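Local coordinates for Exo beta-1,2-glucooligosaccharide sophorohydrolase (non-reducing end) (Parabacteroides distasonis ATCC 8503, PDB 5Z06), which hydrolyses linear beta-1,2-glucan and beta-1,2-glucooligosaccharides of four or more glucose units, releasing sophorose from the non-reducing end, at residues R224-I229 and V251-Y256; K511-G516 and D551-Y556. All coordinates share one frame; numbering follows the deposited sequence.

Contact 1 of 2, residues R224-I229 and V251-Y256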
loop_
_atom_site.group_PDB
_atom_site.type_symbol
_atom_site.label_atom_id
_atom_site.label_comp_id
_atom_site.label_asym_id
_atom_site.label_seq_id
_atom_site.Cartn_x
_atom_site.Cartn_y
_atom_site.Cartn_z
ATOM N N ARG A 224 4.476 -19.028 -18.367
ATOM C CA ARG A 224 4.806 -18.161 -19.470
ATOM C C ARG A 224 5.556 -18.916 -20.555
ATOM O O ARG A 224 6.377 -19.780 -20.275
ATOM C CB ARG A 224 5.663 -17.006 -18.988
ATOM C CG ARG A 224 5.908 -15.967 -20.073
ATOM C CD ARG A 224 6.756 -14.858 -19.524
ATOM N NE ARG A 224 8.076 -15.319 -19.126
ATOM C CZ ARG A 224 8.926 -14.633 -18.357
ATOM N NH1 ARG A 224 8.613 -13.440 -17.864
ATOM N NH2 ARG A 224 10.110 -15.140 -18.075
ATOM N N SER A 225 5.268 -18.565 -21.794
ATOM C CA SER A 225 6.025 -19.058 -22.925
ATOM C C SER A 225 6.417 -17.876 -23.787
ATOM O O SER A 225 5.631 -16.948 -23.974
ATOM C CB SER A 225 5.195 -20.049 -23.721
ATOM O OG SER A 225 5.974 -20.578 -24.769
ATOM N N PHE A 226 7.647 -17.899 -24.280
ATOM C CA PHE A 226 8.083 -16.963 -25.312
ATOM C C PHE A 226 7.905 -17.493 -26.728
ATOM O O PHE A 226 8.022 -16.722 -27.673
ATOM C CB PHE A 226 9.523 -16.547 -25.082
ATOM C CG PHE A 226 9.721 -15.762 -23.829
ATOM C CD1 PHE A 226 8.939 -14.635 -23.560
ATOM C CD2 PHE A 226 10.705 -16.123 -22.918
ATOM C CE1 PHE A 226 9.127 -13.895 -22.403
ATOM C CE2 PHE A 226 10.903 -15.380 -21.762
ATOM C CZ PHE A 226 10.110 -14.263 -21.505
ATOM N N ASP A 227 7.604 -18.786 -26.872
ATOM C CA ASP A 227 7.361 -19.384 -28.194
ATOM C C ASP A 227 5.975 -20.022 -28.372
ATOM O O ASP A 227 5.630 -20.428 -29.473
ATOM C CB ASP A 227 8.484 -20.372 -28.556
ATOM C CG ASP A 227 8.621 -21.527 -27.577
ATOM O OD1 ASP A 227 7.634 -21.920 -26.912
ATOM O OD2 ASP A 227 9.746 -22.059 -27.481
ATOM N N GLY A 228 5.184 -20.096 -27.302
ATOM C CA GLY A 228 3.879 -20.742 -27.346
ATOM C C GLY A 228 3.895 -22.256 -27.212
ATOM O O GLY A 228 2.839 -22.879 -27.202
ATOM N N ILE A 229 5.082 -22.840 -27.076
ATOM C CA ILE A 229 5.262 -24.282 -27.059
ATOM C C ILE A 229 5.622 -24.680 -25.639
ATOM O O ILE A 229 4.828 -25.320 -24.965
ATOM C CB ILE A 229 6.373 -24.721 -28.060
ATOM C CG1 ILE A 229 5.904 -24.483 -29.507
ATOM C CG2 ILE A 229 6.791 -26.182 -27.835
ATOM C CD1 ILE A 229 7.036 -24.370 -30.510
ATOM N N VAL A 251 11.015 -4.355 -24.698
ATOM C CA VAL A 251 10.033 -3.862 -25.635
ATOM C C VAL A 251 10.004 -4.753 -26.872
ATOM O O VAL A 251 11.025 -5.255 -27.312
ATOM C CB VAL A 251 10.340 -2.420 -26.051
ATOM C CG1 VAL A 251 9.178 -1.838 -26.852
ATOM C CG2 VAL A 251 10.586 -1.565 -24.812
ATOM N N GLY A 252 8.816 -4.922 -27.440
ATOM C CA GLY A 252 8.632 -5.749 -28.631
ATOM C C GLY A 252 8.691 -7.223 -28.310
ATOM O O GLY A 252 8.962 -8.023 -29.168
ATOM N N LYS A 253 8.412 -7.585 -27.076
ATOM C CA LYS A 253 8.565 -8.948 -26.627
ATOM C C LYS A 253 7.212 -9.564 -26.511
ATOM O O LYS A 253 6.340 -9.035 -25.795
ATOM C CB LYS A 253 9.248 -8.989 -25.268
ATOM C CG LYS A 253 9.610 -10.383 -24.793
ATOM C CD LYS A 253 10.614 -11.093 -25.704
ATOM C CE LYS A 253 11.358 -12.161 -24.895
ATOM N NZ LYS A 253 12.173 -13.127 -25.694
ATOM N N LYS A 254 7.041 -10.676 -27.220
ATOM C CA LYS A 254 5.813 -11.427 -27.198
ATOM C C LYS A 254 5.910 -12.461 -26.100
ATOM O O LYS A 254 6.940 -13.110 -25.941
ATOM C CB LYS A 254 5.560 -12.117 -28.541
ATOM C CG LYS A 254 4.266 -12.913 -28.548
ATOM C CD LYS A 254 3.699 -13.070 -29.956
ATOM C CE LYS A 254 2.265 -13.587 -29.915
ATOM N NZ LYS A 254 1.750 -13.939 -31.270
ATOM N N ALA A 255 4.841 -12.594 -25.329
ATOM C CA ALA A 255 4.753 -13.657 -24.331
ATOM C C ALA A 255 3.346 -14.218 -24.277
ATOM O O ALA A 255 2.371 -13.517 -24.520
ATOM C CB ALA A 255 5.194 -13.168 -22.955
ATOM N N TYR A 256 3.280 -15.503 -23.974
ATOM C CA TYR A 256 2.051 -16.242 -23.880
ATOM C C TYR A 256 1.933 -16.642 -22.437
ATOM O O TYR A 256 2.943 -16.909 -21.781
ATOM C CB TYR A 256 2.088 -17.521 -24.737
ATOM C CG TYR A 256 2.356 -17.325 -26.212
ATOM C CD1 TYR A 256 3.650 -17.041 -26.665
ATOM C CD2 TYR A 256 1.343 -17.477 -27.161
ATOM C CE1 TYR A 256 3.928 -16.881 -28.009
ATOM C CE2 TYR A 256 1.614 -17.318 -28.524
ATOM C CZ TYR A 256 2.918 -17.027 -28.934
ATOM O OH TYR A 256 3.253 -16.852 -30.250
HETATM O O HOH W 1 8.584 -14.245 -27.686
#
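Ser-225 O is gripped three ways by the opposite strand: Tyr-256 N donates to it at 2.8 Å, nearly straight and in the carbonyl plane, Ala-255 CA adds a CA-H...O contact at 3.4 Å, and the edge of the Tyr-256 ring reaches it through CD1 at 3.3 Å. Ser-225 N returns a bond to Tyr-256 O at 2.9 Å, making an antiparallel hydrogen-bonded pair that joins the end of strand 219-225 to the start of strand 254-262, neighbours in an antiparallel sheet. Ser-225 OG accepts from Asp-227 N in an ST turn and is hydrogen-bonded to Thr-230 O; with Asp-227, heading an Asx turn, it folds Gly-228 back over the Tyr-256 ring, where Gly-228 CA sits 3.8 Å from the centroid as a CH-pi contact. Were Tyr-256 replaced by an alanine, Gly-228 would probably lose its CH-pi partner and a gap would open beside the turn. Phe-226 has CG anti to its carbonyl carbon (chi1 -65°), which swings the ring back under Lys-253; that lysine crosses one face with CE and NZ, the latter 4.2 Å from the centroid in a cation-pi contact. A water donates to both Phe-226 O and Lys-254 O where the strands part. Paired strands thus give way to a turn held by hydroxyl and carboxylate acceptors, with a lysine ammonium over a phenyl face that would probably stabilise its charge.

Contact 2 of 2, residues K511-G516 and D551-Y556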
loop_
_atom_site.group_PDB
_atom_site.type_symbol
_atom_site.label_atom_id
_atom_site.label_comp_id
_atom_site.label_asym_id
_atom_site.label_seq_id
_atom_site.Cartn_x
_atom_site.Cartn_y
_atom_site.Cartn_z
ATOM N N LYS A 511 5.888 27.209 12.307
ATOM C CA LYS A 511 5.096 27.145 13.527
ATOM C C LYS A 511 4.038 28.278 13.574
ATOM O O LYS A 511 3.023 28.122 14.232
ATOM C CB LYS A 511 5.980 27.142 14.783
ATOM C CG LYS A 511 6.585 28.490 15.119
ATOM C CD LYS A 511 7.422 28.385 16.379
ATOM C CE LYS A 511 7.751 29.768 16.895
ATOM N NZ LYS A 511 8.369 29.679 18.240
ATOM N N MET A 512 4.266 29.379 12.859
ATOM C CA MET A 512 3.277 30.476 12.738
ATOM C C MET A 512 2.250 30.263 11.613
ATOM O O MET A 512 1.572 31.204 11.209
ATOM C CB MET A 512 3.996 31.826 12.501
ATOM C CG MET A 512 5.003 32.244 13.576
ATOM S SD MET A 512 4.235 32.197 15.197
ATOM C CE MET A 512 3.170 33.650 15.149
ATOM N N TYR A 513 2.143 29.027 11.126
ATOM C CA TYR A 513 1.382 28.648 9.917
ATOM C C TYR A 513 2.101 29.098 8.685
ATOM O O TYR A 513 2.453 28.281 7.820
ATOM C CB TYR A 513 -0.078 29.125 9.884
ATOM C CG TYR A 513 -0.760 28.597 8.653
ATOM C CD1 TYR A 513 -1.143 27.267 8.566
ATOM C CD2 TYR A 513 -0.971 29.413 7.554
ATOM C CE1 TYR A 513 -1.762 26.768 7.421
ATOM C CE2 TYR A 513 -1.569 28.925 6.411
ATOM C CZ TYR A 513 -1.956 27.605 6.352
ATOM O OH TYR A 513 -2.538 27.171 5.190
ATOM N N THR A 514 2.256 30.412 8.581
ATOM C CA THR A 514 3.255 31.004 7.720
ATOM C C THR A 514 4.652 30.540 8.114
ATOM O O THR A 514 4.934 30.189 9.268
ATOM C CB THR A 514 3.256 32.525 7.821
ATOM O OG1 THR A 514 3.319 32.890 9.207
ATOM C CG2 THR A 514 2.011 33.086 7.183
ATOM N N ASN A 515 5.534 30.571 7.139
ATOM C CA ASN A 515 6.865 30.032 7.317
ATOM C C ASN A 515 7.842 31.147 6.935
ATOM O O ASN A 515 8.529 31.693 7.809
ATOM C CB ASN A 515 7.001 28.754 6.478
ATOM C CG ASN A 515 8.365 28.107 6.589
ATOM O OD1 ASN A 515 9.390 28.792 6.623
ATOM N ND2 ASN A 515 8.389 26.778 6.597
ATOM N N GLY A 516 7.908 31.473 5.645
ATOM C CA GLY A 516 8.798 32.516 5.169
ATOM C C GLY A 516 10.251 32.144 4.968
ATOM O O GLY A 516 11.005 32.950 4.445
ATOM N N ASP A 551 -5.553 32.171 0.354
ATOM C CA ASP A 551 -5.877 32.775 1.650
ATOM C C ASP A 551 -5.049 34.062 1.798
ATOM O O ASP A 551 -4.449 34.530 0.813
ATOM C CB ASP A 551 -5.693 31.762 2.798
ATOM C CG ASP A 551 -4.243 31.331 3.031
ATOM O OD1 ASP A 551 -3.274 31.932 2.523
ATOM O OD2 ASP A 551 -4.079 30.350 3.752
ATOM N N LYS A 552 -5.005 34.640 2.997
ATOM C CA LYS A 552 -4.268 35.896 3.175
ATOM C C LYS A 552 -2.741 35.743 3.031
ATOM O O LYS A 552 -2.045 36.706 2.755
ATOM C CB LYS A 552 -4.672 36.575 4.484
ATOM C CG LYS A 552 -4.108 36.003 5.774
ATOM C CD LYS A 552 -4.955 36.436 6.991
ATOM C CE LYS A 552 -4.144 36.813 8.232
ATOM N NZ LYS A 552 -3.759 38.257 8.228
ATOM N N TYR A 553 -2.250 34.515 3.157
ATOM C CA TYR A 553 -0.814 34.201 3.096
ATOM C C TYR A 553 -0.252 33.798 1.749
ATOM O O TYR A 553 0.833 34.207 1.398
ATOM C CB TYR A 553 -0.553 33.054 4.030
ATOM C CG TYR A 553 -1.048 33.325 5.404
ATOM C CD1 TYR A 553 -0.552 34.397 6.135
ATOM C CD2 TYR A 553 -2.012 32.533 5.976
ATOM C CE1 TYR A 553 -0.997 34.654 7.422
ATOM C CE2 TYR A 553 -2.459 32.777 7.258
ATOM C CZ TYR A 553 -1.949 33.834 7.981
ATOM O OH TYR A 553 -2.405 34.062 9.265
ATOM N N THR A 554 -0.971 32.968 1.009
ATOM C CA THR A 554 -0.464 32.451 -0.245
ATOM C C THR A 554 -1.589 31.902 -1.084
ATOM O O THR A 554 -2.643 31.509 -0.560
ATOM C CB THR A 554 0.583 31.305 -0.005
ATOM O OG1 THR A 554 1.136 30.855 -1.252
ATOM C CG2 THR A 554 -0.030 30.105 0.746
ATOM N N ASN A 555 -1.348 31.859 -2.383
ATOM C CA ASN A 555 -2.080 30.974 -3.266
ATOM C C ASN A 555 -1.542 29.537 -3.052
ATOM O O ASN A 555 -0.327 29.351 -2.953
ATOM C CB ASN A 555 -1.844 31.383 -4.685
ATOM C CG ASN A 555 -2.464 30.422 -5.650
ATOM O OD1 ASN A 555 -1.781 29.556 -6.216
ATOM N ND2 ASN A 555 -3.779 30.518 -5.801
ATOM N N TYR A 556 -2.425 28.538 -3.003
ATOM C CA TYR A 556 -1.992 27.172 -2.674
ATOM C C TYR A 556 -1.344 26.372 -3.802
ATOM O O TYR A 556 -0.451 25.592 -3.531
ATOM C CB TYR A 556 -3.059 26.382 -1.864
ATOM C CG TYR A 556 -2.950 26.870 -0.473
ATOM C CD1 TYR A 556 -1.981 26.368 0.373
ATOM C CD2 TYR A 556 -3.659 27.978 -0.070
ATOM C CE1 TYR A 556 -1.787 26.888 1.629
ATOM C CE2 TYR A 556 -3.489 28.510 1.195
ATOM C CZ TYR A 556 -2.543 27.973 2.039
ATOM O OH TYR A 556 -2.365 28.498 3.289
#
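Two irregular loops meet where Thr-514 and Tyr-553 bring their CA atoms to 6.9 Å. Tyr-513 has a positive phi at the centre of a classic gamma-turn, with a weak bond from Thr-514 N to Met-512 O. Facing it, Asp-551 OD1 accepts from Tyr-553 N at 2.8 Å and from Thr-554 N at 2.9 Å, the first from above the carboxylate plane. The Tyr-513 ring reaches across because its CG stands opposite the backbone N (chi1 -176°); its CD2 lies 3.6 Å from CD2 of Tyr-553, the ring planes inclined at 49°. Lys-552 CG lies over one face of the Tyr-553 ring; Thr-514 CG2 is modelled over the other, too close for its details to be trusted. Tyr-513 and Tyr-556 approach from opposite directions, their hydroxyls modelled as a hydrogen bond too short to be trusted in detail. Tyr-556 OH in turn donates to Asp-551 OD2 at 2.6 Å, so with Tyr-486 two tyrosine hydroxyls bond one oxygen of this buried carboxylate and backbone N-H groups the other. Tyr-556 begins helix 556-573, with Asn-555 as N-cap; helices 485-490 and 467-475 pack on Tyr-513 and Tyr-556, while the first loop runs from helix 495-505 toward strand 518-519.

In the fold
Contact 1 closes before contact 2 opens along the chain, and the two lie on opposite sides of its centre, their own centres 55 Å apart and their nearest atoms about 36 Å. They share no helix, strand or sheet. Contact 1 joins the inner strands 219-225 and 254-262 of a four-stranded antiparallel sheet, flanked by 232-237 and 275-278, an order consistent with one sheet of a fibronectin type III-like fold. Contact 2 belongs to the glycoamylase-like, largely helical region and ties loops leading toward strand 518-519 and helix 556-573. The pair therefore samples two differently built parts of one monomeric enzyme, each packed locally, with no direct touch between them.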